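Local coordinates for protein ADP-ribosylating toxin CARDS (Mycoplasma pneumoniae, PDB 4TLV) that transfers the ADP-ribosyl group of NAD(+) to target proteins and causes vacuolation and epithelial damage in mammalian host cells, at residues L352-V357 with Q472-L477; P457-W462 with I482-D487; G566-S569 with V574-N577. All coordinates share one frame; numbering follows the deposited sequence.

Contact 1: residues L352-V357 with Q472-L477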
# COMPACT_ATOMS: atom_id res chain seq x y z
N LEU A 352 4.15 16.56 8.10
CA LEU A 352 4.44 15.88 6.84
C LEU A 352 5.59 14.90 7.00
O LEU A 352 6.47 15.10 7.84
CB LEU A 352 4.79 16.89 5.74
CG LEU A 352 3.71 17.87 5.28
CD1 LEU A 352 4.26 18.76 4.16
CD2 LEU A 352 2.47 17.12 4.81
N SER A 353 5.55 13.82 6.22
CA SER A 353 6.75 13.01 6.00
C SER A 353 6.72 12.39 4.61
O SER A 353 5.71 12.47 3.90
CB SER A 353 6.95 11.95 7.09
OG SER A 353 5.97 10.96 7.00
N VAL A 354 7.83 11.78 4.20
CA VAL A 354 7.93 11.19 2.87
C VAL A 354 6.84 10.13 2.67
O VAL A 354 6.71 9.21 3.48
CB VAL A 354 9.33 10.59 2.65
CG1 VAL A 354 9.41 9.78 1.34
CG2 VAL A 354 10.37 11.70 2.62
N SER A 355 6.07 10.26 1.60
CA SER A 355 4.97 9.31 1.32
C SER A 355 5.50 7.90 1.20
O SER A 355 6.42 7.65 0.43
CB SER A 355 4.25 9.69 0.01
OG SER A 355 3.85 11.05 0.01
N ALA A 356 4.92 6.96 1.94
CA ALA A 356 5.40 5.58 1.96
C ALA A 356 4.20 4.66 1.97
O ALA A 356 3.28 4.87 2.75
CB ALA A 356 6.22 5.33 3.23
N VAL A 357 4.23 3.64 1.12
CA VAL A 357 3.05 2.80 0.96
C VAL A 357 2.79 1.90 2.15
O VAL A 357 1.68 1.40 2.32
CB VAL A 357 3.10 1.96 -0.33
CG1 VAL A 357 3.12 2.87 -1.55
CG2 VAL A 357 4.31 1.03 -0.31
N GLN A 472 13.38 7.33 6.36
CA GLN A 472 14.70 7.74 5.87
C GLN A 472 15.22 6.97 4.66
O GLN A 472 15.75 7.56 3.71
CB GLN A 472 15.73 7.66 7.00
CG GLN A 472 17.04 8.32 6.62
CD GLN A 472 18.00 8.40 7.76
OE1 GLN A 472 18.11 9.42 8.44
NE2 GLN A 472 18.69 7.30 8.01
N ILE A 473 15.09 5.65 4.69
CA ILE A 473 15.63 4.82 3.63
C ILE A 473 14.49 4.09 2.97
O ILE A 473 13.71 3.40 3.64
CB ILE A 473 16.68 3.81 4.18
CG1 ILE A 473 17.72 4.56 5.02
CG2 ILE A 473 17.30 3.05 3.03
CD1 ILE A 473 18.96 3.76 5.41
N PHE A 474 14.39 4.25 1.66
CA PHE A 474 13.23 3.82 0.90
C PHE A 474 13.61 2.99 -0.31
O PHE A 474 14.73 3.06 -0.81
CB PHE A 474 12.48 5.04 0.38
CG PHE A 474 11.94 5.93 1.46
CD1 PHE A 474 12.73 6.94 1.99
CD2 PHE A 474 10.64 5.77 1.94
CE1 PHE A 474 12.25 7.77 2.98
CE2 PHE A 474 10.15 6.61 2.93
CZ PHE A 474 10.97 7.62 3.44
N TYR A 475 12.64 2.21 -0.78
CA TYR A 475 12.79 1.47 -2.02
C TYR A 475 11.69 1.93 -2.96
O TYR A 475 10.52 1.90 -2.59
CB TYR A 475 12.66 -0.01 -1.70
CG TYR A 475 12.87 -0.97 -2.85
CD1 TYR A 475 14.15 -1.25 -3.33
CD2 TYR A 475 11.81 -1.67 -3.40
CE1 TYR A 475 14.35 -2.18 -4.36
CE2 TYR A 475 12.00 -2.60 -4.42
CZ TYR A 475 13.27 -2.85 -4.89
OH TYR A 475 13.44 -3.79 -5.90
N ASP A 476 12.07 2.39 -4.15
CA ASP A 476 11.08 2.84 -5.13
C ASP A 476 10.60 1.66 -5.95
O ASP A 476 11.34 1.13 -6.77
CB ASP A 476 11.66 3.89 -6.07
CG ASP A 476 10.70 4.24 -7.19
OD1 ASP A 476 9.47 4.14 -6.98
OD2 ASP A 476 11.18 4.56 -8.29
N LEU A 477 9.35 1.25 -5.74
CA LEU A 477 8.83 0.08 -6.45
C LEU A 477 8.73 0.28 -7.96
O LEU A 477 8.67 -0.70 -8.71
CB LEU A 477 7.45 -0.30 -5.89
CG LEU A 477 7.48 -0.87 -4.47
CD1 LEU A 477 6.05 -0.89 -3.90
CD2 LEU A 477 8.13 -2.27 -4.42

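Contact 2: residues P457-W462 with I482-D487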
# COMPACT_ATOMS: atom_id res chain seq x y z
N PRO A 457 23.15 2.90 7.89
CA PRO A 457 24.06 3.40 6.85
C PRO A 457 24.25 4.91 6.99
O PRO A 457 23.35 5.61 7.46
CB PRO A 457 23.31 3.11 5.55
CG PRO A 457 22.14 2.28 5.92
CD PRO A 457 21.84 2.53 7.34
N GLN A 458 25.42 5.38 6.59
CA GLN A 458 25.70 6.82 6.50
C GLN A 458 26.01 7.12 5.05
O GLN A 458 26.46 6.24 4.31
CB GLN A 458 26.92 7.19 7.36
CG GLN A 458 26.73 6.98 8.84
CD GLN A 458 26.01 8.14 9.53
OE1 GLN A 458 24.94 7.96 10.12
NE2 GLN A 458 26.61 9.32 9.48
N LEU A 459 25.81 8.38 4.64
CA LEU A 459 25.98 8.75 3.25
C LEU A 459 27.42 8.60 2.80
O LEU A 459 27.70 8.48 1.61
CB LEU A 459 25.50 10.19 3.03
CG LEU A 459 23.97 10.34 3.09
CD1 LEU A 459 23.56 11.82 3.04
CD2 LEU A 459 23.35 9.55 1.96
N SER A 460 28.33 8.59 3.77
CA SER A 460 29.75 8.39 3.50
C SER A 460 30.09 6.96 3.03
O SER A 460 31.16 6.72 2.47
CB SER A 460 30.53 8.65 4.79
OG SER A 460 30.10 7.75 5.81
N GLY A 461 29.19 6.02 3.29
CA GLY A 461 29.48 4.62 3.02
C GLY A 461 29.83 3.86 4.29
O GLY A 461 29.97 2.63 4.28
N TRP A 462 29.97 4.59 5.40
CA TRP A 462 30.21 3.95 6.69
C TRP A 462 28.88 3.69 7.42
O TRP A 462 27.80 3.82 6.82
CB TRP A 462 31.16 4.80 7.56
CG TRP A 462 32.46 5.05 6.88
CD1 TRP A 462 32.95 6.25 6.43
CD2 TRP A 462 33.45 4.07 6.53
NE1 TRP A 462 34.17 6.08 5.83
CE2 TRP A 462 34.51 4.75 5.88
CE3 TRP A 462 33.55 2.68 6.71
CZ2 TRP A 462 35.64 4.09 5.40
CZ3 TRP A 462 34.68 2.02 6.24
CH2 TRP A 462 35.71 2.73 5.59
N ILE A 482 17.11 2.27 -4.49
CA ILE A 482 17.10 2.46 -3.05
C ILE A 482 17.61 3.86 -2.77
O ILE A 482 18.64 4.26 -3.32
CB ILE A 482 17.98 1.42 -2.34
CG1 ILE A 482 17.28 0.06 -2.38
CG2 ILE A 482 18.25 1.81 -0.89
CD1 ILE A 482 18.17 -1.11 -1.96
N PHE A 483 16.91 4.61 -1.93
CA PHE A 483 17.32 5.99 -1.66
C PHE A 483 17.24 6.40 -0.19
O PHE A 483 16.48 5.82 0.60
CB PHE A 483 16.60 6.99 -2.60
CG PHE A 483 15.09 7.06 -2.43
CD1 PHE A 483 14.25 6.26 -3.19
CD2 PHE A 483 14.51 7.97 -1.54
CE1 PHE A 483 12.85 6.35 -3.05
CE2 PHE A 483 13.13 8.07 -1.41
CZ PHE A 483 12.30 7.26 -2.17
N PHE A 484 18.05 7.39 0.16
CA PHE A 484 18.22 7.89 1.51
C PHE A 484 17.79 9.36 1.45
O PHE A 484 18.34 10.13 0.68
CB PHE A 484 19.71 7.79 1.87
CG PHE A 484 20.07 8.18 3.27
CD1 PHE A 484 19.87 9.48 3.73
CD2 PHE A 484 20.72 7.27 4.11
CE1 PHE A 484 20.25 9.84 5.03
CE2 PHE A 484 21.10 7.63 5.40
CZ PHE A 484 20.86 8.92 5.87
N VAL A 485 16.79 9.74 2.24
CA VAL A 485 16.31 11.11 2.23
C VAL A 485 16.99 11.88 3.35
O VAL A 485 16.69 11.68 4.52
CB VAL A 485 14.78 11.21 2.39
CG1 VAL A 485 14.32 12.67 2.42
CG2 VAL A 485 14.06 10.44 1.27
N GLN A 486 17.93 12.74 2.98
CA GLN A 486 18.60 13.60 3.94
C GLN A 486 17.62 14.68 4.39
O GLN A 486 17.49 14.98 5.57
CB GLN A 486 19.83 14.25 3.30
CG GLN A 486 20.55 15.23 4.20
CD GLN A 486 21.81 15.78 3.53
OE1 GLN A 486 21.73 16.64 2.65
NE2 GLN A 486 22.96 15.29 3.95
N ASP A 487 16.95 15.26 3.41
CA ASP A 487 15.82 16.14 3.66
C ASP A 487 15.04 16.30 2.37
O ASP A 487 15.35 15.66 1.36
CB ASP A 487 16.27 17.50 4.22
CG ASP A 487 17.20 18.26 3.28
OD1 ASP A 487 17.05 18.17 2.04
OD2 ASP A 487 18.09 18.97 3.79

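Contact 3: residues G566-S569 with V574-N577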
# COMPACT_ATOMS: atom_id res chain seq x y z
N GLY A 566 31.67 -0.43 6.86
CA GLY A 566 31.73 -0.07 5.46
C GLY A 566 30.83 -0.94 4.59
O GLY A 566 30.93 -2.17 4.60
N TRP A 567 29.97 -0.29 3.80
CA TRP A 567 29.06 -1.00 2.91
C TRP A 567 29.73 -1.23 1.56
O TRP A 567 30.29 -0.31 0.98
CB TRP A 567 27.76 -0.17 2.73
CG TRP A 567 26.98 -0.05 4.00
CD1 TRP A 567 27.31 0.69 5.09
CD2 TRP A 567 25.73 -0.68 4.32
NE1 TRP A 567 26.36 0.56 6.07
CE2 TRP A 567 25.37 -0.27 5.61
CE3 TRP A 567 24.87 -1.53 3.62
CZ2 TRP A 567 24.19 -0.70 6.24
CZ3 TRP A 567 23.70 -1.97 4.24
CH2 TRP A 567 23.37 -1.55 5.54
N TYR A 568 29.67 -2.46 1.06
CA TYR A 568 30.28 -2.76 -0.22
C TYR A 568 29.43 -3.79 -0.96
O TYR A 568 28.49 -4.34 -0.40
CB TYR A 568 31.71 -3.30 -0.01
CG TYR A 568 31.78 -4.66 0.65
CD1 TYR A 568 31.70 -4.80 2.04
CD2 TYR A 568 31.92 -5.81 -0.12
CE1 TYR A 568 31.74 -6.05 2.64
CE2 TYR A 568 31.97 -7.07 0.48
CZ TYR A 568 31.89 -7.18 1.86
OH TYR A 568 31.93 -8.43 2.43
N SER A 569 29.74 -4.03 -2.23
CA SER A 569 29.12 -5.14 -2.94
C SER A 569 30.18 -6.11 -3.46
O SER A 569 31.33 -5.70 -3.70
CB SER A 569 28.21 -4.66 -4.08
OG SER A 569 28.94 -4.05 -5.14
N VAL A 574 30.58 -16.29 0.02
CA VAL A 574 31.06 -16.49 1.38
C VAL A 574 32.36 -15.73 1.64
O VAL A 574 33.30 -15.80 0.85
CB VAL A 574 31.27 -17.99 1.69
CG1 VAL A 574 29.93 -18.72 1.76
CG2 VAL A 574 32.17 -18.63 0.64
N GLU A 575 32.39 -15.01 2.76
CA GLU A 575 33.57 -14.26 3.18
C GLU A 575 33.60 -14.28 4.70
O GLU A 575 32.64 -14.71 5.34
CB GLU A 575 33.49 -12.80 2.69
CG GLU A 575 33.38 -12.63 1.18
CD GLU A 575 33.01 -11.21 0.78
OE1 GLU A 575 31.90 -10.76 1.12
OE2 GLU A 575 33.83 -10.53 0.11
N SER A 576 34.69 -13.81 5.29
CA SER A 576 34.79 -13.76 6.75
C SER A 576 34.84 -12.32 7.27
O SER A 576 35.23 -11.40 6.55
CB SER A 576 36.00 -14.57 7.23
OG SER A 576 37.15 -14.28 6.44
N ASN A 577 34.43 -12.13 8.52
CA ASN A 577 34.38 -10.80 9.11
C ASN A 577 33.41 -9.88 8.37
O ASN A 577 33.60 -8.66 8.34
CB ASN A 577 35.78 -10.17 9.11
CG ASN A 577 35.80 -8.79 9.75
OD1 ASN A 577 35.22 -8.59 10.81
ND2 ASN A 577 36.46 -7.83 9.10

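Contact 1: residues L352-V357 with Q472-L477
V354 and F474 meet where the D2 and D3 domains of the toxin face each other, the CG1 methyl of the valine lying over one face of the phenyl ring. F474 leaves strand 473-476 pointing at segment 352-357. From CB, its CG is set anti to the carbonyl carbon (chi1 -62°), which sends the ring out across the interface with its far end foremost. The inner ring atoms, CG, CD1 and CD2, stay farther from the D2 segment, and the closest approaches are made by CE1, CE2 and CZ. CE1 lies 3.8 Å from V354 CG1. At the apex, CZ comes to 3.4 Å from V354 CG1 and 3.5 Å from V354 CB, so CG1 lies above the face, offset toward the rim at CZ. This methyl is 3.8 Å from the F474 ring centroid and 28° off its normal, a CH-pi contact. F474 CE2 is 3.6 Å from V354 CG1; its other partner, the CB of A356, is 4.1 Å away at the ring edge and near its plane.

Both domains are beta-trefoils, and the contact joins the end of D2 strand 348-354, together with the loop after it, to a D3 strand that pairs with 441-443 and 481-485. F441 and V485 of D3 also touch V354, extending the apolar surface on which the valine rests. V354 reaches F474 with CG1 because that methyl is anti to the backbone N (chi1 172°).

Further along, V357 CG2 and L477 CD1 make a looser apolar contact of 4.4 Å. No hydrogen bond crosses between the two segments. The V354 carbonyl and the A356 amide, polar groups within this buried zone, are both bonded to the side-chain amide of Q362, through its NE2 and OE1 respectively.

Contact 2: residues P457-W462 with I482-D487
L459, at the tip of a type I beta turn from Q458 to G461 in the beta-trefoil D3 domain, lays its side chain against one face of the F484 ring on strand 481-485. The two side chains run at a slant to each other. F484 points from its strand toward the turn, with CG anti to the backbone N (chi1 -176°). The CB of L459 points neither at that strand nor away from it, and its branched end comes nearer to make the contact. Its CD2 stands 4.0 Å from the centroid of the F484 ring and 20° off the ring normal, a CH-pi contact displaced toward the CG side of the ring. Within this pair the closest atoms are L459 CD2 and F484 CG, at 3.8 Å. At the edge of the same ring, near its plane, the carbonyl O of P457 lies 3.7 Å from F484 CE2, so the ring meets L459 of the turn with a face and P457, just before the turn, with an edge.

Within segment 457-462, the backbone N of Q458 bonds to W462 O and G461 N to Q458 O, while S460 OG accepts from W462 N in an ST turn. These bonds shape the backbone that presents L459. F492 of strand 490-495 and W511 of strand 506-512 also touch the leucine, joining the turn to the neighbouring strands of the sheet. Toward solvent, Q486 reaches back at the corner where its chain changes direction. Its extended side chain crosses that of L459 at about a right angle, bringing Q486 NE2 to 3.6 Å from L459 CD1.

Contact 3: residues G566-S569 with V574-N577
Y568 and E575 approach from opposite directions across the connection between strands 567-570 and 578-583 of the D3 domain, and their side chains make the direct contact between the two segments. Segment 574-577 begins at V574, an exposed residue that brings the chain to E575. The glutamate points back toward strand 567-570. Its CG is anti to the carbonyl carbon (chi1 -59°), and the chain is extended beyond that atom, carrying the carboxylate to the hydroxyl of the tyrosine.

There, Y568 OH donates a hydrogen bond of 2.7 Å to E575 OE1. The oxygen lies near the plane of the tyrosine ring, at its edge. On the glutamate side the approach is different: the hydroxyl comes from above the carboxylate, 46° out of its plane, and the ring and carboxylate planes are turned 61° apart. The other oxygen stays back, with E575 OE2 3.7 Å from Y568 OH, so a single oxygen takes the bond. That same OE1 forms a salt bridge with K556 of strand 554-558. The lysine probably stabilises the charged carboxylate, and the two partners together probably limit its swing.

After E575, the CB of S576 points away from strand 567-570, and N577 then brings the chain up to strand 578-583. Y568 itself is buried, flanked by W508, K556, I558 and V578 of the surrounding strands, so its phenol extends from the packed sheet to a partly exposed acid. The bond thus ties strand 567-570 to the loop that carries the chain on to 578-583, two strands that lie on either side of 554-558 in the antiparallel sheet of the D3 beta-trefoil.

Contact 1 is the most deeply buried of the three and the one that crosses between D2 and D3; contacts 2 and 3 lie within D3, farther from the centre of the chain and only partly buried. Contacts 1 and 2 lie on neighbouring strands, 473-476 and 481-485, paired through F474 N to F483 O and V485 N to Q472 O. Contacts 2 and 3 are joined by the G461 carbonyl and W567 amide, with W462 packed on G566. In chemistry, the first two rest on aliphatic groups over phenylalanine faces, whereas contact 3 relies on a tyrosine-carboxylate hydrogen bond beside a lysine, where the chain leaves the sheet.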